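Local atomic coordinates of intimin (Escherichia coli O127:H6 str. E2348/69, PDB entry 6TQD), a protein that probably acts as an attaching and effacing adhesin of the bacterial surface, here represented by juncture domains of its extracellular passenger, which hold an extended shape. Residues F150-G155 and V184-K189; T113-D118 and I130-T135. All blocks are in the same frame, centred on the assembly; numbering follows the deposited sequence. Where two conformers were deposited one is given.

Interaction 1. Residues F150-G155 and V184-K189; sequences FNIVSG and VVVSAK
Val-153 leans in over strand 184-189 where the register of the two antiparallel strands slips by one residue. Its CG2 lies against Ser-187, 3.6 Å from CB, while its CB faces Val-185 CG1, so the isopropyl group bridges two side chains of the opposite strand. With CG2 beside the backbone N (chi1 of CG1 177°), that methyl is the one turned back toward Ser-187. Next along, Ser-154 sets its OG against the Val-185 side chain, 3.6 Å from both CB and CG2. Val-185 O serves both residues: Val-153 N donates to it at 2.8 Å, and Ser-154 N adds a weak bond. Val-185 N in turn donates to Ser-154 O, closing the far side of the irregularity.

Beyond it, Asn-151 and Ser-187 form a regular hydrogen-bonded pair. Ser-187 N donates to Asn-151 O at 2.8 Å, and Asn-151 N donates back to Ser-187 O. Their polar ends are linked by a water that accepts from Ser-187 OG and donates to Asn-151 OD1; chi1 of 71° swings OG over toward the Asn-151 side.

The other face is apolar. The side chains of Ile-152 and Val-184 cross at a slant, CG2 of Ile-152 lying 4.0 Å from CG1 of Val-184, and Ile-152 CG1 comes more loosely toward Val-186 CG2. Phe-150 presents its CD2-CE2 side obliquely to the Ala-188 methyl, with both ring carbons 4.1 Å from CB. The ring continues inward to Val-174, and Val-184 and Val-186 to Leu-176, both on strand 171-177 of the facing sheet. Two neighbouring residues set against one partner make this a classic beta bulge, here in an antiparallel pair within one sheet of a bacterial Ig-like beta-sandwich.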
loop_
_atom_site.group_PDB
_atom_site.type_symbol
_atom_site.label_atom_id
_atom_site.label_comp_id
_atom_site.label_asym_id
_atom_site.label_seq_id
_atom_site.Cartn_x
_atom_site.Cartn_y
_atom_site.Cartn_z
ATOM N N PHE A 150 -6.955 -14.937 12.833
ATOM C CA PHE A 150 -7.139 -15.894 11.753
ATOM C C PHE A 150 -8.440 -16.667 11.941
ATOM O O PHE A 150 -8.792 -17.049 13.062
ATOM C CB PHE A 150 -5.990 -16.907 11.684
ATOM C CG PHE A 150 -4.636 -16.270 11.560
ATOM C CD1 PHE A 150 -3.719 -16.375 12.594
ATOM C CD2 PHE A 150 -4.269 -15.595 10.410
ATOM C CE1 PHE A 150 -2.476 -15.806 12.481
ATOM C CE2 PHE A 150 -3.027 -15.011 10.298
ATOM C CZ PHE A 150 -2.122 -15.126 11.341
ATOM N N ASN A 151 -9.151 -16.902 10.842
ATOM C CA ASN A 151 -10.436 -17.583 10.904
ATOM C C ASN A 151 -10.687 -18.352 9.617
ATOM O O ASN A 151 -10.325 -17.898 8.533
ATOM C CB ASN A 151 -11.574 -16.575 11.124
ATOM C CG ASN A 151 -11.542 -15.955 12.505
ATOM O OD1 ASN A 151 -11.068 -14.830 12.683
ATOM N ND2 ASN A 151 -12.035 -16.690 13.493
ATOM N N ILE A 152 -11.316 -19.520 9.744
ATOM C CA ILE A 152 -11.717 -20.314 8.589
ATOM C C ILE A 152 -13.076 -19.792 8.121
ATOM O O ILE A 152 -14.066 -19.864 8.858
ATOM C CB ILE A 152 -11.758 -21.817 8.911
ATOM C CG1 ILE A 152 -10.345 -22.305 9.214
ATOM C CG2 ILE A 152 -12.342 -22.581 7.721
ATOM C CD1 ILE A 152 -10.256 -23.719 9.754
ATOM N N VAL A 153 -13.114 -19.244 6.906
ATOM C CA VAL A 153 -14.337 -18.670 6.359
ATOM C C VAL A 153 -15.259 -19.754 5.827
ATOM O O VAL A 153 -16.487 -19.680 5.986
ATOM C CB VAL A 153 -13.982 -17.649 5.260
ATOM C CG1 VAL A 153 -15.243 -17.095 4.626
ATOM C CG2 VAL A 153 -13.106 -16.544 5.819
ATOM N N SER A 154 -14.696 -20.755 5.161
ATOM C CA SER A 154 -15.502 -21.820 4.587
ATOM C C SER A 154 -14.639 -23.060 4.472
ATOM O O SER A 154 -13.418 -22.971 4.288
ATOM C CB SER A 154 -16.027 -21.442 3.196
ATOM O OG SER A 154 -14.964 -21.139 2.310
ATOM N N GLY A 155 -15.286 -24.209 4.551
ATOM C CA GLY A 155 -14.610 -25.491 4.500
ATOM C C GLY A 155 -14.345 -26.060 5.882
ATOM O O GLY A 155 -14.576 -25.423 6.912
ATOM N N VAL A 184 -10.837 -24.861 1.146
ATOM C CA VAL A 184 -10.852 -24.126 2.405
ATOM C C VAL A 184 -10.396 -22.700 2.134
ATOM O O VAL A 184 -9.411 -22.485 1.421
ATOM C CB VAL A 184 -9.923 -24.780 3.448
ATOM C CG1 VAL A 184 -10.045 -24.078 4.791
ATOM C CG2 VAL A 184 -10.215 -26.272 3.591
ATOM N N VAL A 185 -11.109 -21.725 2.699
ATOM C CA VAL A 185 -10.725 -20.320 2.650
ATOM C C VAL A 185 -10.440 -19.866 4.071
ATOM O O VAL A 185 -11.280 -20.032 4.960
ATOM C CB VAL A 185 -11.820 -19.447 2.011
ATOM C CG1 VAL A 185 -11.441 -17.970 2.101
ATOM C CG2 VAL A 185 -12.054 -19.832 0.562
ATOM N N VAL A 186 -9.253 -19.298 4.281
ATOM C CA VAL A 186 -8.845 -18.746 5.563
ATOM C C VAL A 186 -8.716 -17.238 5.405
ATOM O O VAL A 186 -8.367 -16.748 4.328
ATOM C CB VAL A 186 -7.499 -19.340 6.024
ATOM C CG1 VAL A 186 -7.138 -18.824 7.390
ATOM C CG2 VAL A 186 -7.562 -20.869 6.018
ATOM N N SER A 187 -9.009 -16.502 6.483
ATOM C CA SER A 187 -8.923 -15.047 6.472
ATOM C C SER A 187 -8.022 -14.553 7.594
ATOM O O SER A 187 -7.790 -15.240 8.596
ATOM C CB SER A 187 -10.310 -14.418 6.647
ATOM O OG SER A 187 -10.770 -14.604 7.973
ATOM N N ALA A 188 -7.530 -13.322 7.408
ATOM C CA ALA A 188 -6.678 -12.630 8.365
ATOM C C ALA A 188 -7.198 -11.209 8.573
ATOM O O ALA A 188 -7.620 -10.555 7.621
ATOM C CB ALA A 188 -5.235 -12.553 7.822
ATOM N N LYS A 189 -7.134 -10.736 9.813
ATOM C CA LYS A 189 -7.672 -9.418 10.130
ATOM C C LYS A 189 -6.904 -8.783 11.277
ATOM O O LYS A 189 -6.451 -9.461 12.201
ATOM C CB LYS A 189 -9.161 -9.524 10.493
ATOM C CG LYS A 189 -9.887 -8.180 10.619
ATOM C CD LYS A 189 -11.342 -8.346 11.029
ATOM C CE LYS A 189 -12.036 -7.008 11.251
ATOM N NZ LYS A 189 -11.505 -6.256 12.430
HETATM O O HOH W 1 -9.693 -13.178 10.191
#

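Interaction 2. Residues T113-D118 and I130-T135; sequences TDFTAD and ITYTAT
Phe-115 and Tyr-132 form the dense part of this antiparallel pairing. Phe-115 CE1 reaches Tyr-132 CB at 3.5 Å, and Tyr-132 CD2 lies over one face of the phenylalanine ring, toward its rim. The planes stand oblique at 34°. With its CG anti to the backbone N (chi1 -170°), Phe-115 is carried toward strand 130-135, where CD1 also meets the Ala-134 methyl at 3.6 Å. The Ala-117 methyl sits over a face of the Tyr-132 ring in a CH-pi contact, 3.9 Å from CB to the centroid, and presses against Ile-130 CG2 as well. These groups look into the interior of the Ig-like beta-sandwich, where Ala-199 and Val-202 of strand 197-205 and Val-186 of strand 182-189 pack against the aromatic rings.

The reverse face is looser and polar. Thr-116 and Thr-133 are joined through their backbones by a reciprocal pair of hydrogen bonds, with their side chains making little contact. Thr-113 OG1 donates to Asp-114 OD2, and Thr-135, though buried, shares a hydrogen bond between its OG1 and Lys-171 NZ. Where strand 111-117 ends, Asp-118 folds its carboxylate back, chi1 69°, and OD1 takes the Thr-131 N-H at 2.9 Å from above the carboxylate plane. Asp-118 N donates to Thr-131 O, and a water bridges Asp-118 OD2 to Thr-131 OG1, 2.8 Å from each.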
loop_
_atom_site.group_PDB
_atom_site.type_symbol
_atom_site.label_atom_id
_atom_site.label_comp_id
_atom_site.label_asym_id
_atom_site.label_seq_id
_atom_site.Cartn_x
_atom_site.Cartn_y
_atom_site.Cartn_z
ATOM N N THR A 113 -2.296 -6.501 4.253
ATOM C CA THR A 113 -2.237 -6.220 2.823
ATOM C C THR A 113 -2.112 -7.469 1.964
ATOM O O THR A 113 -2.440 -7.419 0.775
ATOM C CB THR A 113 -1.056 -5.295 2.498
ATOM O OG1 THR A 113 0.165 -5.898 2.952
ATOM C CG2 THR A 113 -1.222 -3.947 3.172
ATOM N N ASP A 114 -1.623 -8.565 2.525
ATOM C CA ASP A 114 -1.398 -9.793 1.780
ATOM C C ASP A 114 -1.630 -10.949 2.740
ATOM O O ASP A 114 -1.270 -10.863 3.918
ATOM C CB ASP A 114 0.036 -9.866 1.254
ATOM C CG ASP A 114 0.383 -8.708 0.344
ATOM O OD1 ASP A 114 0.080 -8.783 -0.864
ATOM O OD2 ASP A 114 0.964 -7.723 0.844
ATOM N N PHE A 115 -2.221 -12.033 2.236
ATOM C CA PHE A 115 -2.427 -13.232 3.048
ATOM C C PHE A 115 -2.338 -14.412 2.082
ATOM O O PHE A 115 -3.266 -14.647 1.300
ATOM C CB PHE A 115 -3.767 -13.192 3.770
ATOM C CG PHE A 115 -3.938 -14.270 4.806
ATOM C CD1 PHE A 115 -2.906 -14.574 5.683
ATOM C CD2 PHE A 115 -5.137 -14.952 4.929
ATOM C CE1 PHE A 115 -3.063 -15.551 6.647
ATOM C CE2 PHE A 115 -5.296 -15.934 5.888
ATOM C CZ PHE A 115 -4.256 -16.230 6.751
ATOM N N THR A 116 -1.216 -15.123 2.135
ATOM C CA THR A 116 -0.892 -16.134 1.142
ATOM C C THR A 116 -0.473 -17.425 1.829
ATOM O O THR A 116 0.003 -17.427 2.968
ATOM C CB THR A 116 0.259 -15.670 0.234
ATOM O OG1 THR A 116 1.417 -15.374 1.025
ATOM C CG2 THR A 116 -0.142 -14.417 -0.528
ATOM N N ALA A 117 -0.654 -18.522 1.113
ATOM C CA ALA A 117 -0.276 -19.848 1.580
ATOM C C ALA A 117 0.940 -20.359 0.815
ATOM O O ALA A 117 1.170 -19.991 -0.342
ATOM C CB ALA A 117 -1.441 -20.821 1.404
ATOM N N ASP A 118 1.718 -21.216 1.471
ATOM C CA ASP A 118 2.897 -21.779 0.834
ATOM C C ASP A 118 2.567 -22.892 -0.150
ATOM O O ASP A 118 3.441 -23.284 -0.932
ATOM C CB ASP A 118 3.907 -22.286 1.874
ATOM C CG ASP A 118 3.427 -23.512 2.625
ATOM O OD1 ASP A 118 2.203 -23.727 2.711
ATOM O OD2 ASP A 118 4.298 -24.277 3.114
ATOM N N ILE A 130 -0.556 -26.626 5.538
ATOM C CA ILE A 130 -0.440 -25.456 4.671
ATOM C C ILE A 130 -0.169 -24.263 5.575
ATOM O O ILE A 130 -0.938 -23.994 6.505
ATOM C CB ILE A 130 -1.717 -25.250 3.846
ATOM C CG1 ILE A 130 -1.955 -26.455 2.923
ATOM C CG2 ILE A 130 -1.629 -23.952 3.049
ATOM C CD1 ILE A 130 -3.226 -26.357 2.101
ATOM N N THR A 131 0.924 -23.547 5.317
ATOM C CA THR A 131 1.336 -22.440 6.171
ATOM C C THR A 131 0.980 -21.124 5.498
ATOM O O THR A 131 1.358 -20.884 4.344
ATOM C CB THR A 131 2.830 -22.488 6.468
ATOM O OG1 THR A 131 3.131 -23.739 7.111
ATOM C CG2 THR A 131 3.231 -21.346 7.375
ATOM N N TYR A 132 0.279 -20.273 6.232
ATOM C CA TYR A 132 -0.175 -18.977 5.742
ATOM C C TYR A 132 0.654 -17.869 6.369
ATOM O O TYR A 132 1.037 -17.946 7.535
ATOM C CB TYR A 132 -1.640 -18.750 6.100
ATOM C CG TYR A 132 -2.626 -19.587 5.324
ATOM C CD1 TYR A 132 -2.825 -20.933 5.619
ATOM C CD2 TYR A 132 -3.378 -19.027 4.304
ATOM C CE1 TYR A 132 -3.739 -21.693 4.900
ATOM C CE2 TYR A 132 -4.291 -19.776 3.587
ATOM C CZ TYR A 132 -4.472 -21.110 3.891
ATOM O OH TYR A 132 -5.381 -21.876 3.187
ATOM N N THR A 133 0.900 -16.816 5.590
ATOM C CA THR A 133 1.646 -15.653 6.043
ATOM C C THR A 133 0.799 -14.426 5.751
ATOM O O THR A 133 0.406 -14.207 4.606
ATOM C CB THR A 133 2.990 -15.536 5.319
ATOM O OG1 THR A 133 3.777 -16.706 5.555
ATOM C CG2 THR A 133 3.755 -14.307 5.812
ATOM N N ALA A 134 0.517 -13.652 6.783
ATOM C CA ALA A 134 -0.142 -12.367 6.656
ATOM C C ALA A 134 0.892 -11.267 6.817
ATOM O O ALA A 134 1.749 -11.334 7.708
ATOM C CB ALA A 134 -1.201 -12.193 7.740
ATOM N N THR A 135 0.826 -10.276 5.938
ATOM C CA THR A 135 1.657 -9.085 6.018
ATOM C C THR A 135 0.781 -7.904 6.394
ATOM O O THR A 135 -0.271 -7.688 5.783
ATOM C CB THR A 135 2.352 -8.821 4.681
ATOM O OG1 THR A 135 3.108 -9.972 4.289
ATOM C CG2 THR A 135 3.311 -7.638 4.821
HETATM O O HOH W 2 3.478 -25.832 5.331
#

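In the fold
Interactions 1 and 2 belong to the two facing sheets of one Ig-like domain, their centres about 11 Å apart. Phe-115 of interaction 2 joins them: its CE1 packs 3.7 Å from Phe-150 CE2, and its CG lies 3.7 Å from Ala-188 CB. The apolar faces of both pairings therefore share one core, closed mostly by aliphatic side chains in 150-155/184-189 and by two aromatic rings in 113-118/130-135. Their outward faces are more polar, each with a bridging water, but interaction 1 also places valines there beside its bulge, whereas interaction 2 has threonines and aspartates, with a side-chain carboxylate replacing a backbone acceptor at the strand end.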